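Protein Niban 2 (Homo sapiens, PDB 7CTP) may suppress apoptosis and promote melanoma cell invasion, the piece described here holding its PH domain and a large helical part. Local coordinates at residues A[393-398]-A[439-444]; A[386-391]-A[446-451]; A[502-507]-A[538-543]; A[494-499]-A[543-548]. One frame throughout, in Å; residues are numbered along the deposited sequence.

Interaction 1. Residues A[393-398]-A[439-444]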
loop_
_atom_site.group_PDB
_atom_site.type_symbol
_atom_site.label_atom_id
_atom_site.label_comp_id
_atom_site.label_asym_id
_atom_site.label_seq_id
_atom_site.Cartn_x
_atom_site.Cartn_y
_atom_site.Cartn_z
ATOM N N ARG A 393 -7.485 21.294 -3.185
ATOM C CA ARG A 393 -6.290 20.575 -2.757
ATOM C C ARG A 393 -6.398 20.014 -1.348
ATOM O O ARG A 393 -5.394 19.518 -0.815
ATOM C CB ARG A 393 -5.077 21.499 -2.836
ATOM C CG ARG A 393 -4.938 22.169 -4.167
ATOM C CD ARG A 393 -3.579 22.799 -4.348
ATOM N NE ARG A 393 -3.319 22.973 -5.770
ATOM C CZ ARG A 393 -2.553 22.165 -6.493
ATOM N NH1 ARG A 393 -1.935 21.136 -5.918
ATOM N NH2 ARG A 393 -2.397 22.400 -7.787
ATOM N N LEU A 394 -7.588 20.081 -0.741
ATOM C CA LEU A 394 -7.748 19.733 0.672
ATOM C C LEU A 394 -7.265 18.316 0.970
ATOM O O LEU A 394 -6.631 18.074 2.005
ATOM C CB LEU A 394 -9.210 19.894 1.080
ATOM C CG LEU A 394 -9.611 19.492 2.497
ATOM C CD1 LEU A 394 -8.767 20.240 3.520
ATOM C CD2 LEU A 394 -11.090 19.763 2.710
ATOM N N ALA A 395 -7.545 17.368 0.075
ATOM C CA ALA A 395 -7.197 15.982 0.376
ATOM C C ALA A 395 -5.698 15.776 0.518
ATOM O O ALA A 395 -5.279 14.750 1.068
ATOM C CB ALA A 395 -7.745 15.042 -0.695
ATOM N N TYR A 396 -4.885 16.720 0.049
ATOM C CA TYR A 396 -3.434 16.620 0.128
ATOM C C TYR A 396 -2.819 17.647 1.068
ATOM O O TYR A 396 -1.595 17.819 1.068
ATOM C CB TYR A 396 -2.830 16.756 -1.271
ATOM C CG TYR A 396 -3.384 15.726 -2.224
ATOM C CD1 TYR A 396 -2.827 14.454 -2.295
ATOM C CD2 TYR A 396 -4.501 16.001 -3.011
ATOM C CE1 TYR A 396 -3.342 13.498 -3.135
ATOM C CE2 TYR A 396 -5.025 15.039 -3.856
ATOM C CZ TYR A 396 -4.436 13.794 -3.914
ATOM O OH TYR A 396 -4.947 12.827 -4.749
ATOM N N HIS A 397 -3.636 18.337 1.860
ATOM C CA HIS A 397 -3.120 19.373 2.741
ATOM C C HIS A 397 -2.291 18.716 3.836
ATOM O O HIS A 397 -2.813 17.857 4.558
ATOM C CB HIS A 397 -4.262 20.183 3.350
ATOM C CG HIS A 397 -3.827 21.493 3.927
ATOM N ND1 HIS A 397 -3.173 21.592 5.136
ATOM C CD2 HIS A 397 -3.950 22.757 3.460
ATOM C CE1 HIS A 397 -2.909 22.862 5.390
ATOM N NE2 HIS A 397 -3.374 23.591 4.389
ATOM N N PRO A 398 -1.014 19.071 3.987
ATOM C CA PRO A 398 -0.153 18.345 4.939
ATOM C C PRO A 398 -0.539 18.528 6.396
ATOM O O PRO A 398 -0.108 17.729 7.229
ATOM C CB PRO A 398 1.245 18.919 4.669
ATOM C CG PRO A 398 1.141 19.694 3.392
ATOM C CD PRO A 398 -0.286 20.116 3.251
ATOM N N GLN A 439 -11.602 9.604 -0.505
ATOM C CA GLN A 439 -12.965 10.082 -0.273
ATOM C C GLN A 439 -12.993 11.587 -0.039
ATOM O O GLN A 439 -13.957 12.262 -0.428
ATOM C CB GLN A 439 -13.601 9.331 0.887
ATOM C CG GLN A 439 -13.902 7.873 0.561
ATOM C CD GLN A 439 -14.526 7.699 -0.817
ATOM O OE1 GLN A 439 -15.602 8.229 -1.094
ATOM N NE2 GLN A 439 -13.854 6.951 -1.684
ATOM N N MET A 440 -11.943 12.140 0.574
ATOM C CA MET A 440 -11.863 13.593 0.696
ATOM C C MET A 440 -11.697 14.247 -0.671
ATOM O O MET A 440 -12.362 15.246 -0.973
ATOM C CB MET A 440 -10.719 13.992 1.623
ATOM C CG MET A 440 -10.514 15.497 1.740
ATOM S SD MET A 440 -11.887 16.300 2.600
ATOM C CE MET A 440 -11.214 16.336 4.254
ATOM N N ASP A 441 -10.824 13.691 -1.518
ATOM C CA ASP A 441 -10.646 14.258 -2.851
ATOM C C ASP A 441 -11.937 14.177 -3.650
ATOM O O ASP A 441 -12.293 15.120 -4.367
ATOM C CB ASP A 441 -9.517 13.548 -3.596
ATOM C CG ASP A 441 -9.057 14.315 -4.834
ATOM O OD1 ASP A 441 -8.778 15.530 -4.725
ATOM O OD2 ASP A 441 -8.950 13.689 -5.917
ATOM N N ASN A 442 -12.655 13.063 -3.533
ATOM C CA ASN A 442 -13.926 12.949 -4.244
ATOM C C ASN A 442 -14.929 13.979 -3.736
ATOM O O ASN A 442 -15.700 14.544 -4.520
ATOM C CB ASN A 442 -14.495 11.539 -4.105
ATOM C CG ASN A 442 -13.624 10.483 -4.781
ATOM O OD1 ASN A 442 -12.676 10.808 -5.505
ATOM N ND2 ASN A 442 -13.943 9.218 -4.546
ATOM N N ALA A 443 -14.924 14.250 -2.431
ATOM C CA ALA A 443 -15.879 15.207 -1.874
ATOM C C ALA A 443 -15.615 16.612 -2.399
ATOM O O ALA A 443 -16.549 17.325 -2.798
ATOM C CB ALA A 443 -15.841 15.175 -0.343
ATOM N N VAL A 444 -14.350 17.038 -2.410
ATOM C CA VAL A 444 -14.061 18.395 -2.866
ATOM C C VAL A 444 -14.209 18.500 -4.378
ATOM O O VAL A 444 -14.670 19.526 -4.890
ATOM C CB VAL A 444 -12.673 18.859 -2.387
ATOM C CG1 VAL A 444 -12.633 18.880 -0.859
ATOM C CG2 VAL A 444 -11.583 17.988 -2.966
HETATM O O HOH W 1 -7.890 17.474 -2.904
HETATM O O HOH W 2 -6.421 13.556 -6.734
#
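Ala395 and Asp441 mark the closest approach of the two backbones, 5.0 Å between their CA atoms, where a single 3-10 turn at 394-395 in the loop after helix 384-391 lies against the middle of helix 422-455. At so short a distance the methyl of Ala395 rests directly on the helix, its CB 3.5 Å from Asp441 N, while Met440 CG sits 3.6 Å from Ala395 CA. Beyond CG, a bend at chi2 (68°) brings Met440 SD to 3.6 Å from Leu394 CD2, and a second at chi3 lays CE obliquely across the same leucine. Val444 CG1 packs there too, 4.0 Å from Leu394 CD2 and close to its CB. Replacing Met440 by an alanine removes the sulfur and methyl that cover Leu394, and is likely to open a gap between the 3-10 turn and the helix. Asp441 carries the polar side. One water bridges Ala395 N and Asp441 OD1, accepting from the amide at 3.0 Å from Ala395 N, and a second joins Asp441 OD2 to Tyr396 OH. OD1 also forms a salt bridge with Arg60. The carboxylate, although buried, thus has a partner at each oxygen, and Arg60 would be expected to favour the ionised form of Asp441.

Interaction 2. Residues A[386-391]-A[446-451]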
loop_
_atom_site.group_PDB
_atom_site.type_symbol
_atom_site.label_atom_id
_atom_site.label_comp_id
_atom_site.label_asym_id
_atom_site.label_seq_id
_atom_site.Cartn_x
_atom_site.Cartn_y
_atom_site.Cartn_z
ATOM N N GLU A 386 -10.331 31.792 -6.255
ATOM C CA GLU A 386 -9.224 31.722 -5.310
ATOM C C GLU A 386 -9.539 30.769 -4.167
ATOM O O GLU A 386 -8.678 29.987 -3.748
ATOM C CB GLU A 386 -8.908 33.125 -4.791
ATOM C CG GLU A 386 -8.116 33.213 -3.488
ATOM C CD GLU A 386 -7.774 34.653 -3.120
ATOM O OE1 GLU A 386 -7.153 35.348 -3.954
ATOM O OE2 GLU A 386 -8.142 35.096 -2.011
ATOM N N TYR A 387 -10.777 30.794 -3.669
ATOM C CA TYR A 387 -11.136 29.908 -2.566
ATOM C C TYR A 387 -11.306 28.470 -3.042
ATOM O O TYR A 387 -10.930 27.530 -2.333
ATOM C CB TYR A 387 -12.410 30.401 -1.882
ATOM C CG TYR A 387 -12.340 31.828 -1.389
ATOM C CD1 TYR A 387 -11.146 32.381 -0.936
ATOM C CD2 TYR A 387 -13.479 32.620 -1.364
ATOM C CE1 TYR A 387 -11.090 33.694 -0.480
ATOM C CE2 TYR A 387 -13.437 33.924 -0.918
ATOM C CZ TYR A 387 -12.243 34.458 -0.473
ATOM O OH TYR A 387 -12.205 35.764 -0.023
ATOM N N MET A 388 -11.870 28.281 -4.238
ATOM C CA MET A 388 -12.037 26.936 -4.779
ATOM C C MET A 388 -10.699 26.278 -5.082
ATOM O O MET A 388 -10.574 25.052 -4.976
ATOM C CB MET A 388 -12.897 26.966 -6.046
ATOM C CG MET A 388 -14.364 27.303 -5.808
ATOM S SD MET A 388 -15.196 26.192 -4.658
ATOM C CE MET A 388 -14.693 24.623 -5.310
ATOM N N GLU A 389 -9.700 27.069 -5.476
ATOM C CA GLU A 389 -8.381 26.512 -5.748
ATOM C C GLU A 389 -7.764 25.925 -4.485
ATOM O O GLU A 389 -7.133 24.861 -4.532
ATOM C CB GLU A 389 -7.479 27.587 -6.351
ATOM C CG GLU A 389 -6.250 27.043 -7.047
ATOM C CD GLU A 389 -5.137 26.722 -6.082
ATOM O OE1 GLU A 389 -5.123 27.298 -4.969
ATOM O OE2 GLU A 389 -4.282 25.884 -6.441
ATOM N N LYS A 390 -7.945 26.598 -3.348
ATOM C CA LYS A 390 -7.430 26.074 -2.087
ATOM C C LYS A 390 -8.228 24.859 -1.633
ATOM O O LYS A 390 -7.655 23.874 -1.151
ATOM C CB LYS A 390 -7.442 27.166 -1.016
ATOM C CG LYS A 390 -6.167 28.012 -0.990
ATOM C CD LYS A 390 -6.358 29.332 -0.244
ATOM C CE LYS A 390 -5.976 29.229 1.230
ATOM N NZ LYS A 390 -6.764 28.205 1.978
ATOM N N LEU A 391 -9.556 24.906 -1.785
ATOM C CA LEU A 391 -10.380 23.769 -1.386
ATOM C C LEU A 391 -10.084 22.549 -2.249
ATOM O O LEU A 391 -10.139 21.412 -1.763
ATOM C CB LEU A 391 -11.864 24.125 -1.472
ATOM C CG LEU A 391 -12.813 23.036 -0.957
ATOM C CD1 LEU A 391 -12.783 22.989 0.566
ATOM C CD2 LEU A 391 -14.240 23.223 -1.468
ATOM N N THR A 446 -16.356 16.747 -6.225
ATOM C CA THR A 446 -17.800 16.796 -6.420
ATOM C C THR A 446 -18.355 18.167 -6.051
ATOM O O THR A 446 -19.169 18.740 -6.789
ATOM C CB THR A 446 -18.477 15.708 -5.590
ATOM O OG1 THR A 446 -17.971 14.423 -5.978
ATOM C CG2 THR A 446 -19.982 15.742 -5.805
ATOM N N PHE A 447 -17.921 18.709 -4.908
ATOM C CA PHE A 447 -18.395 20.025 -4.486
ATOM C C PHE A 447 -18.085 21.082 -5.535
ATOM O O PHE A 447 -18.947 21.897 -5.881
ATOM C CB PHE A 447 -17.780 20.430 -3.144
ATOM C CG PHE A 447 -18.309 21.744 -2.621
ATOM C CD1 PHE A 447 -19.562 21.810 -2.026
ATOM C CD2 PHE A 447 -17.569 22.914 -2.757
ATOM C CE1 PHE A 447 -20.064 23.019 -1.561
ATOM C CE2 PHE A 447 -18.063 24.123 -2.293
ATOM C CZ PHE A 447 -19.307 24.176 -1.693
ATOM N N GLU A 448 -16.853 21.082 -6.051
ATOM C CA GLU A 448 -16.469 22.066 -7.059
ATOM C C GLU A 448 -17.321 21.918 -8.312
ATOM O O GLU A 448 -17.868 22.901 -8.832
ATOM C CB GLU A 448 -14.987 21.926 -7.411
ATOM C CG GLU A 448 -14.555 22.885 -8.521
ATOM C CD GLU A 448 -13.063 22.886 -8.775
ATOM O OE1 GLU A 448 -12.373 21.938 -8.339
ATOM O OE2 GLU A 448 -12.581 23.839 -9.425
ATOM N N THR A 449 -17.455 20.684 -8.803
ATOM C CA THR A 449 -18.201 20.446 -10.034
ATOM C C THR A 449 -19.664 20.842 -9.880
ATOM O O THR A 449 -20.235 21.507 -10.755
ATOM C CB THR A 449 -18.075 18.982 -10.443
ATOM O OG1 THR A 449 -16.690 18.619 -10.462
ATOM C CG2 THR A 449 -18.659 18.768 -11.833
ATOM N N LEU A 450 -20.285 20.451 -8.766
ATOM C CA LEU A 450 -21.703 20.741 -8.575
ATOM C C LEU A 450 -21.936 22.223 -8.299
ATOM O O LEU A 450 -22.954 22.782 -8.722
ATOM C CB LEU A 450 -22.265 19.882 -7.442
ATOM C CG LEU A 450 -22.325 18.381 -7.707
ATOM C CD1 LEU A 450 -23.274 17.709 -6.735
ATOM C CD2 LEU A 450 -22.725 18.100 -9.152
ATOM N N LEU A 451 -21.007 22.880 -7.600
ATOM C CA LEU A 451 -21.166 24.311 -7.354
ATOM C C LEU A 451 -21.082 25.098 -8.654
ATOM O O LEU A 451 -21.871 26.021 -8.879
ATOM C CB LEU A 451 -20.121 24.807 -6.357
ATOM C CG LEU A 451 -20.234 26.266 -5.896
ATOM C CD1 LEU A 451 -21.583 26.538 -5.241
ATOM C CD2 LEU A 451 -19.098 26.629 -4.943
#
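The methyl of Met388 presses on the backbone side of Glu448, with CE 3.4 Å from Glu448 CB and close to its CA as well, and this is the tight centre of the contact. A bend in the methionine chain at chi2 (-57°) sets SD 3.9 Å from Leu451 CD2, and together with a second at chi3 (-48°) it folds CE back over the glutamate. The sulfur also lies at the edge of the Phe447 ring, 5.5 Å from SD to the ring centroid, a Met-aromatic contact made near the ring plane. One turn further on, Leu391 CD2 meets the same ring at 3.6 Å from Phe447 CD2, the two side chains crossing at about a right angle. These side chains join the short helix 384-391 to helix 422-455 as a nearly antiparallel pair in the all-helical part of the chain, the segment axes 152° apart in direction and 10.7 Å at their closest, flanked by helices 342-378 and 464-511. Helix 342-378 adds Met371 against both Met388 and Leu391, and Val471 and Ile468 of helix 464-511 touch Phe447 and Leu451. Beyond the tight centre the contact gives way to its more exposed rim: the extended chain of the partly exposed Glu448 carries its carboxylate on past the methyl. Further round helix 384-391, Glu389 points away from the contact and pairs with Arg67 and Arg393.

Interaction 3. Residues A[502-507]-A[538-543]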
loop_
_atom_site.group_PDB
_atom_site.type_symbol
_atom_site.label_atom_id
_atom_site.label_comp_id
_atom_site.label_asym_id
_atom_site.label_seq_id
_atom_site.Cartn_x
_atom_site.Cartn_y
_atom_site.Cartn_z
ATOM N N PHE A 502 -4.940 -17.952 7.209
ATOM C CA PHE A 502 -5.004 -18.844 8.359
ATOM C C PHE A 502 -5.562 -20.210 7.966
ATOM O O PHE A 502 -4.978 -21.251 8.292
ATOM C CB PHE A 502 -5.855 -18.201 9.450
ATOM C CG PHE A 502 -6.108 -19.096 10.630
ATOM C CD1 PHE A 502 -5.170 -19.206 11.638
ATOM C CD2 PHE A 502 -7.285 -19.831 10.721
ATOM C CE1 PHE A 502 -5.398 -20.039 12.732
ATOM C CE2 PHE A 502 -7.521 -20.663 11.807
ATOM C CZ PHE A 502 -6.571 -20.765 12.814
ATOM N N LEU A 503 -6.698 -20.218 7.268
ATOM C CA LEU A 503 -7.326 -21.473 6.860
ATOM C C LEU A 503 -6.436 -22.253 5.906
ATOM O O LEU A 503 -6.304 -23.478 6.019
ATOM C CB LEU A 503 -8.671 -21.187 6.200
ATOM C CG LEU A 503 -9.798 -20.719 7.109
ATOM C CD1 LEU A 503 -10.915 -20.197 6.231
ATOM C CD2 LEU A 503 -10.276 -21.860 7.997
ATOM N N LEU A 504 -5.844 -21.560 4.930
ATOM C CA LEU A 504 -5.006 -22.253 3.962
ATOM C C LEU A 504 -3.825 -22.926 4.646
ATOM O O LEU A 504 -3.461 -24.054 4.301
ATOM C CB LEU A 504 -4.532 -21.271 2.891
ATOM C CG LEU A 504 -5.647 -20.758 1.970
ATOM C CD1 LEU A 504 -5.062 -19.760 0.979
ATOM C CD2 LEU A 504 -6.344 -21.911 1.239
ATOM N N LYS A 505 -3.237 -22.262 5.639
ATOM C CA LYS A 505 -2.126 -22.860 6.370
ATOM C C LYS A 505 -2.580 -24.087 7.153
ATOM O O LYS A 505 -1.923 -25.135 7.114
ATOM C CB LYS A 505 -1.485 -21.836 7.298
ATOM C CG LYS A 505 -0.257 -22.402 8.000
ATOM C CD LYS A 505 0.230 -21.486 9.098
ATOM C CE LYS A 505 1.437 -20.687 8.630
ATOM N NZ LYS A 505 1.614 -19.437 9.421
ATOM N N LYS A 506 -3.715 -23.986 7.850
ATOM C CA LYS A 506 -4.231 -25.135 8.595
ATOM C C LYS A 506 -4.568 -26.293 7.662
ATOM O O LYS A 506 -4.344 -27.465 8.001
ATOM C CB LYS A 506 -5.464 -24.728 9.402
ATOM C CG LYS A 506 -5.189 -23.740 10.528
ATOM C CD LYS A 506 -4.298 -24.342 11.608
ATOM C CE LYS A 506 -3.995 -23.302 12.698
ATOM N NZ LYS A 506 -2.835 -23.715 13.545
ATOM N N LEU A 507 -5.104 -25.987 6.478
ATOM C CA LEU A 507 -5.496 -27.026 5.530
ATOM C C LEU A 507 -4.338 -27.551 4.686
ATOM O O LEU A 507 -4.513 -28.549 3.986
ATOM C CB LEU A 507 -6.613 -26.507 4.615
ATOM C CG LEU A 507 -7.959 -26.192 5.287
ATOM C CD1 LEU A 507 -8.883 -25.412 4.362
ATOM C CD2 LEU A 507 -8.635 -27.471 5.768
ATOM N N GLU A 538 -10.714 -20.184 -3.917
ATOM C CA GLU A 538 -12.078 -19.660 -3.989
ATOM C C GLU A 538 -13.047 -20.547 -3.213
ATOM O O GLU A 538 -13.995 -20.045 -2.595
ATOM C CB GLU A 538 -12.534 -19.534 -5.449
ATOM C CG GLU A 538 -11.828 -18.437 -6.242
ATOM C CD GLU A 538 -12.296 -18.363 -7.693
ATOM O OE1 GLU A 538 -11.490 -17.970 -8.570
ATOM O OE2 GLU A 538 -13.468 -18.702 -7.954
ATOM N N VAL A 539 -12.836 -21.866 -3.242
ATOM C CA VAL A 539 -13.666 -22.773 -2.447
ATOM C C VAL A 539 -13.513 -22.459 -0.962
ATOM O O VAL A 539 -14.498 -22.366 -0.218
ATOM C CB VAL A 539 -13.314 -24.239 -2.755
ATOM C CG1 VAL A 539 -13.890 -25.174 -1.676
ATOM C CG2 VAL A 539 -13.847 -24.629 -4.131
ATOM N N VAL A 540 -12.273 -22.254 -0.519
ATOM C CA VAL A 540 -12.027 -21.916 0.883
ATOM C C VAL A 540 -12.652 -20.568 1.229
ATOM O O VAL A 540 -13.249 -20.395 2.302
ATOM C CB VAL A 540 -10.517 -21.925 1.176
ATOM C CG1 VAL A 540 -10.254 -21.431 2.596
ATOM C CG2 VAL A 540 -9.961 -23.323 0.973
ATOM N N LEU A 541 -12.505 -19.585 0.333
ATOM C CA LEU A 541 -13.089 -18.267 0.566
ATOM C C LEU A 541 -14.584 -18.368 0.822
ATOM O O LEU A 541 -15.126 -17.645 1.667
ATOM C CB LEU A 541 -12.817 -17.342 -0.627
ATOM C CG LEU A 541 -13.368 -15.909 -0.593
ATOM C CD1 LEU A 541 -12.399 -14.957 -1.272
ATOM C CD2 LEU A 541 -14.741 -15.805 -1.257
ATOM N N GLN A 542 -15.270 -19.256 0.099
ATOM C CA GLN A 542 -16.721 -19.325 0.224
ATOM C C GLN A 542 -17.143 -19.874 1.583
ATOM O O GLN A 542 -18.262 -19.604 2.032
ATOM C CB GLN A 542 -17.313 -20.163 -0.906
ATOM C CG GLN A 542 -17.394 -19.417 -2.238
ATOM C CD GLN A 542 -18.159 -18.111 -2.136
ATOM O OE1 GLN A 542 -19.221 -18.045 -1.514
ATOM N NE2 GLN A 542 -17.626 -17.062 -2.754
ATOM N N THR A 543 -16.259 -20.605 2.268
ATOM C CA THR A 543 -16.613 -21.149 3.578
ATOM C C THR A 543 -16.642 -20.080 4.667
ATOM O O THR A 543 -17.329 -20.255 5.680
ATOM C CB THR A 543 -15.645 -22.262 3.977
ATOM O OG1 THR A 543 -14.359 -21.697 4.271
ATOM C CG2 THR A 543 -15.512 -23.275 2.874
#
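Helices 464-511 and 532-555 cross steeply at Leu503 and Val540, the segment axes 118° apart in direction and 10.7 Å at their closest, with 7.6 Å between the CA atoms of Leu503 and Val540. Val540 is the residue on which the contact turns: its two methyls are shared among three leucines of helix 464-511. CG1, placed anti to the backbone N (chi1 174°), touches Leu503 at both CB and CD1, lying 3.9 Å from Leu503 CD1. The other methyl, CG2, faces Leu504 and Leu507, at 3.9 Å from Leu504 CD2 and 4.1 Å from Leu507 CD1. Leu503 and Leu507 each run past the valine in the opposite direction, whereas Leu504 crosses it at a slant, its end swinging in although its CB does not point at the partner helix. Near the edge of the patch, Leu503 CD1 approaches Thr543 OG1. That hydroxyl is turned back on its own helix and donates to Val540 O, 2.6 Å from OG1 to O, in the carbonyl plane on a lone pair; Thr543 N reaches the same oxygen, so two donors grip it. Tyr536 packs on Leu504 and Leu507, and Cys333 and Val334 of helix 260-337 on Leu503. A valine set among leucines in an apolar patch between two steeply crossing helices is ordinary helical-bundle core, here joining the last two long helices of this piece of the protein.

Interaction 4. Residues A[494-499]-A[543-548]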
loop_
_atom_site.group_PDB
_atom_site.type_symbol
_atom_site.label_atom_id
_atom_site.label_comp_id
_atom_site.label_asym_id
_atom_site.label_seq_id
_atom_site.Cartn_x
_atom_site.Cartn_y
_atom_site.Cartn_z
ATOM N N ALA A 494 -10.567 -6.890 4.586
ATOM C CA ALA A 494 -9.618 -7.097 5.677
ATOM C C ALA A 494 -9.890 -8.404 6.409
ATOM O O ALA A 494 -8.959 -9.135 6.764
ATOM C CB ALA A 494 -9.658 -5.920 6.645
ATOM N N LEU A 495 -11.168 -8.710 6.659
ATOM C CA LEU A 495 -11.503 -9.967 7.317
ATOM C C LEU A 495 -11.092 -11.162 6.469
ATOM O O LEU A 495 -10.615 -12.171 7.000
ATOM C CB LEU A 495 -12.997 -10.019 7.617
ATOM C CG LEU A 495 -13.478 -9.109 8.742
ATOM C CD1 LEU A 495 -14.989 -9.200 8.850
ATOM C CD2 LEU A 495 -12.833 -9.547 10.026
ATOM N N LEU A 496 -11.291 -11.072 5.153
ATOM C CA LEU A 496 -10.858 -12.142 4.258
ATOM C C LEU A 496 -9.344 -12.288 4.270
ATOM O O LEU A 496 -8.816 -13.405 4.277
ATOM C CB LEU A 496 -11.354 -11.862 2.841
ATOM C CG LEU A 496 -12.845 -12.075 2.590
ATOM C CD1 LEU A 496 -13.244 -11.561 1.230
ATOM C CD2 LEU A 496 -13.183 -13.550 2.722
ATOM N N GLN A 497 -8.627 -11.164 4.276
ATOM C CA GLN A 497 -7.169 -11.210 4.234
ATOM C C GLN A 497 -6.554 -11.689 5.544
ATOM O O GLN A 497 -5.397 -12.111 5.545
ATOM C CB GLN A 497 -6.623 -9.835 3.852
ATOM C CG GLN A 497 -6.876 -9.509 2.389
ATOM C CD GLN A 497 -6.383 -8.136 1.983
ATOM O OE1 GLN A 497 -5.553 -7.532 2.660
ATOM N NE2 GLN A 497 -6.856 -7.662 0.844
ATOM N N ILE A 498 -7.294 -11.642 6.650
ATOM C CA ILE A 498 -6.820 -12.245 7.895
ATOM C C ILE A 498 -7.207 -13.717 7.983
ATOM O O ILE A 498 -6.408 -14.557 8.410
ATOM C CB ILE A 498 -7.351 -11.455 9.104
ATOM C CG1 ILE A 498 -6.649 -10.092 9.212
ATOM C CG2 ILE A 498 -7.177 -12.277 10.387
ATOM C CD1 ILE A 498 -7.447 -9.046 9.959
ATOM N N SER A 499 -8.419 -14.064 7.559
ATOM C CA SER A 499 -8.944 -15.401 7.825
ATOM C C SER A 499 -8.483 -16.436 6.797
ATOM O O SER A 499 -8.220 -17.589 7.154
ATOM C CB SER A 499 -10.470 -15.336 7.889
ATOM O OG SER A 499 -11.018 -14.961 6.640
ATOM N N THR A 543 -16.259 -20.605 2.268
ATOM C CA THR A 543 -16.613 -21.149 3.578
ATOM C C THR A 543 -16.642 -20.080 4.667
ATOM O O THR A 543 -17.329 -20.255 5.680
ATOM C CB THR A 543 -15.645 -22.262 3.977
ATOM O OG1 THR A 543 -14.359 -21.697 4.271
ATOM C CG2 THR A 543 -15.512 -23.275 2.874
ATOM N N VAL A 544 -15.907 -18.978 4.503
ATOM C CA VAL A 544 -15.998 -17.887 5.474
ATOM C C VAL A 544 -16.947 -16.785 5.041
ATOM O O VAL A 544 -17.259 -15.900 5.856
ATOM C CB VAL A 544 -14.623 -17.254 5.771
ATOM C CG1 VAL A 544 -13.757 -18.202 6.532
ATOM C CG2 VAL A 544 -13.951 -16.790 4.487
ATOM N N MET A 545 -17.427 -16.813 3.796
ATOM C CA MET A 545 -18.156 -15.672 3.251
ATOM C C MET A 545 -19.431 -15.387 4.034
ATOM O O MET A 545 -19.752 -14.222 4.301
ATOM C CB MET A 545 -18.469 -15.919 1.779
ATOM C CG MET A 545 -18.502 -14.653 0.949
ATOM S SD MET A 545 -17.042 -13.633 1.194
ATOM C CE MET A 545 -17.714 -12.034 0.793
ATOM N N LYS A 546 -20.171 -16.433 4.412
ATOM C CA LYS A 546 -21.409 -16.228 5.163
ATOM C C LYS A 546 -21.131 -15.544 6.495
ATOM O O LYS A 546 -21.729 -14.507 6.810
ATOM C CB LYS A 546 -22.133 -17.557 5.382
ATOM C CG LYS A 546 -23.393 -17.446 6.251
ATOM C CD LYS A 546 -24.173 -18.753 6.249
ATOM C CE LYS A 546 -25.142 -18.840 7.423
ATOM N NZ LYS A 546 -24.708 -19.816 8.466
ATOM N N ASP A 547 -20.195 -16.095 7.276
ATOM C CA ASP A 547 -19.856 -15.508 8.569
ATOM C C ASP A 547 -19.379 -14.065 8.425
ATOM O O ASP A 547 -19.747 -13.202 9.230
ATOM C CB ASP A 547 -18.799 -16.358 9.274
ATOM C CG ASP A 547 -19.351 -17.680 9.778
ATOM O OD1 ASP A 547 -20.457 -17.678 10.364
ATOM O OD2 ASP A 547 -18.685 -18.722 9.582
ATOM N N ILE A 548 -18.583 -13.776 7.393
ATOM C CA ILE A 548 -18.045 -12.427 7.226
ATOM C C ILE A 548 -19.134 -11.455 6.802
ATOM O O ILE A 548 -19.265 -10.363 7.367
ATOM C CB ILE A 548 -16.882 -12.429 6.219
ATOM C CG1 ILE A 548 -15.654 -13.075 6.853
ATOM C CG2 ILE A 548 -16.581 -11.003 5.750
ATOM C CD1 ILE A 548 -14.476 -13.137 5.943
#
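Ile548 is the main bump of this contact: its CD1 reaches into a hollow bounded by Leu495, Leu496 and Ser499 of the facing helix. The fit is closest at Leu496 CD2, 3.5 Å from Ile548 CD1 and tighter than usual for two carbons. CD1 also lies 3.8 Å from Leu495 CB, while the isoleucine's other branch, CG2, runs beside Leu495 CD1. In return Leu496 CD2 packs against both Ile548 CD1 and Val544 CG2, 3.8 Å from Val544 CG2, with Met545 SD touching it from a third direction. Ser499 forms the polar wall of the hollow. Its OG lies between the backbone N and the carbonyl carbon (chi1 64°), which turns it back to Leu495 O, 2.8 Å from Ser499 OG and tilted 30° from the carbonyl plane; Ser499 N reaches that oxygen from the opposite face. A glycine here takes away the hydroxyl, which would probably leave Leu495 O with only the backbone amide of these two donors, and a gap beside Ile548 CD1 and Val544 CG2. The segment axes differ by 137° in direction and come within 10.7 Å. Around the pair, helix 342-378 covers Leu495 through Ile342 and Ile345, and helix 260-337 meets Val544 through Val334.

The four contacts form two pairs in the helical part of the chain. Interactions 1 and 2, centres 11 Å apart, use neighbouring parts of helix 422-455 and touch where Val444 CB meets Leu391 O; along the chain interaction 1 is nested inside the loop that interaction 2 closes. Interactions 3 and 4, with centres 9 Å apart, join helices 464-511 and 532-555, share Thr543 and touch through Leu503 and Val544, interaction 3 being nested within interaction 4. The pairs follow in series, and interactions 1 and 3 lie 38 Å apart between centres, on opposite sides of the chain's centre. Successive helices 422-455 and 464-511 thus link two separate packing regions.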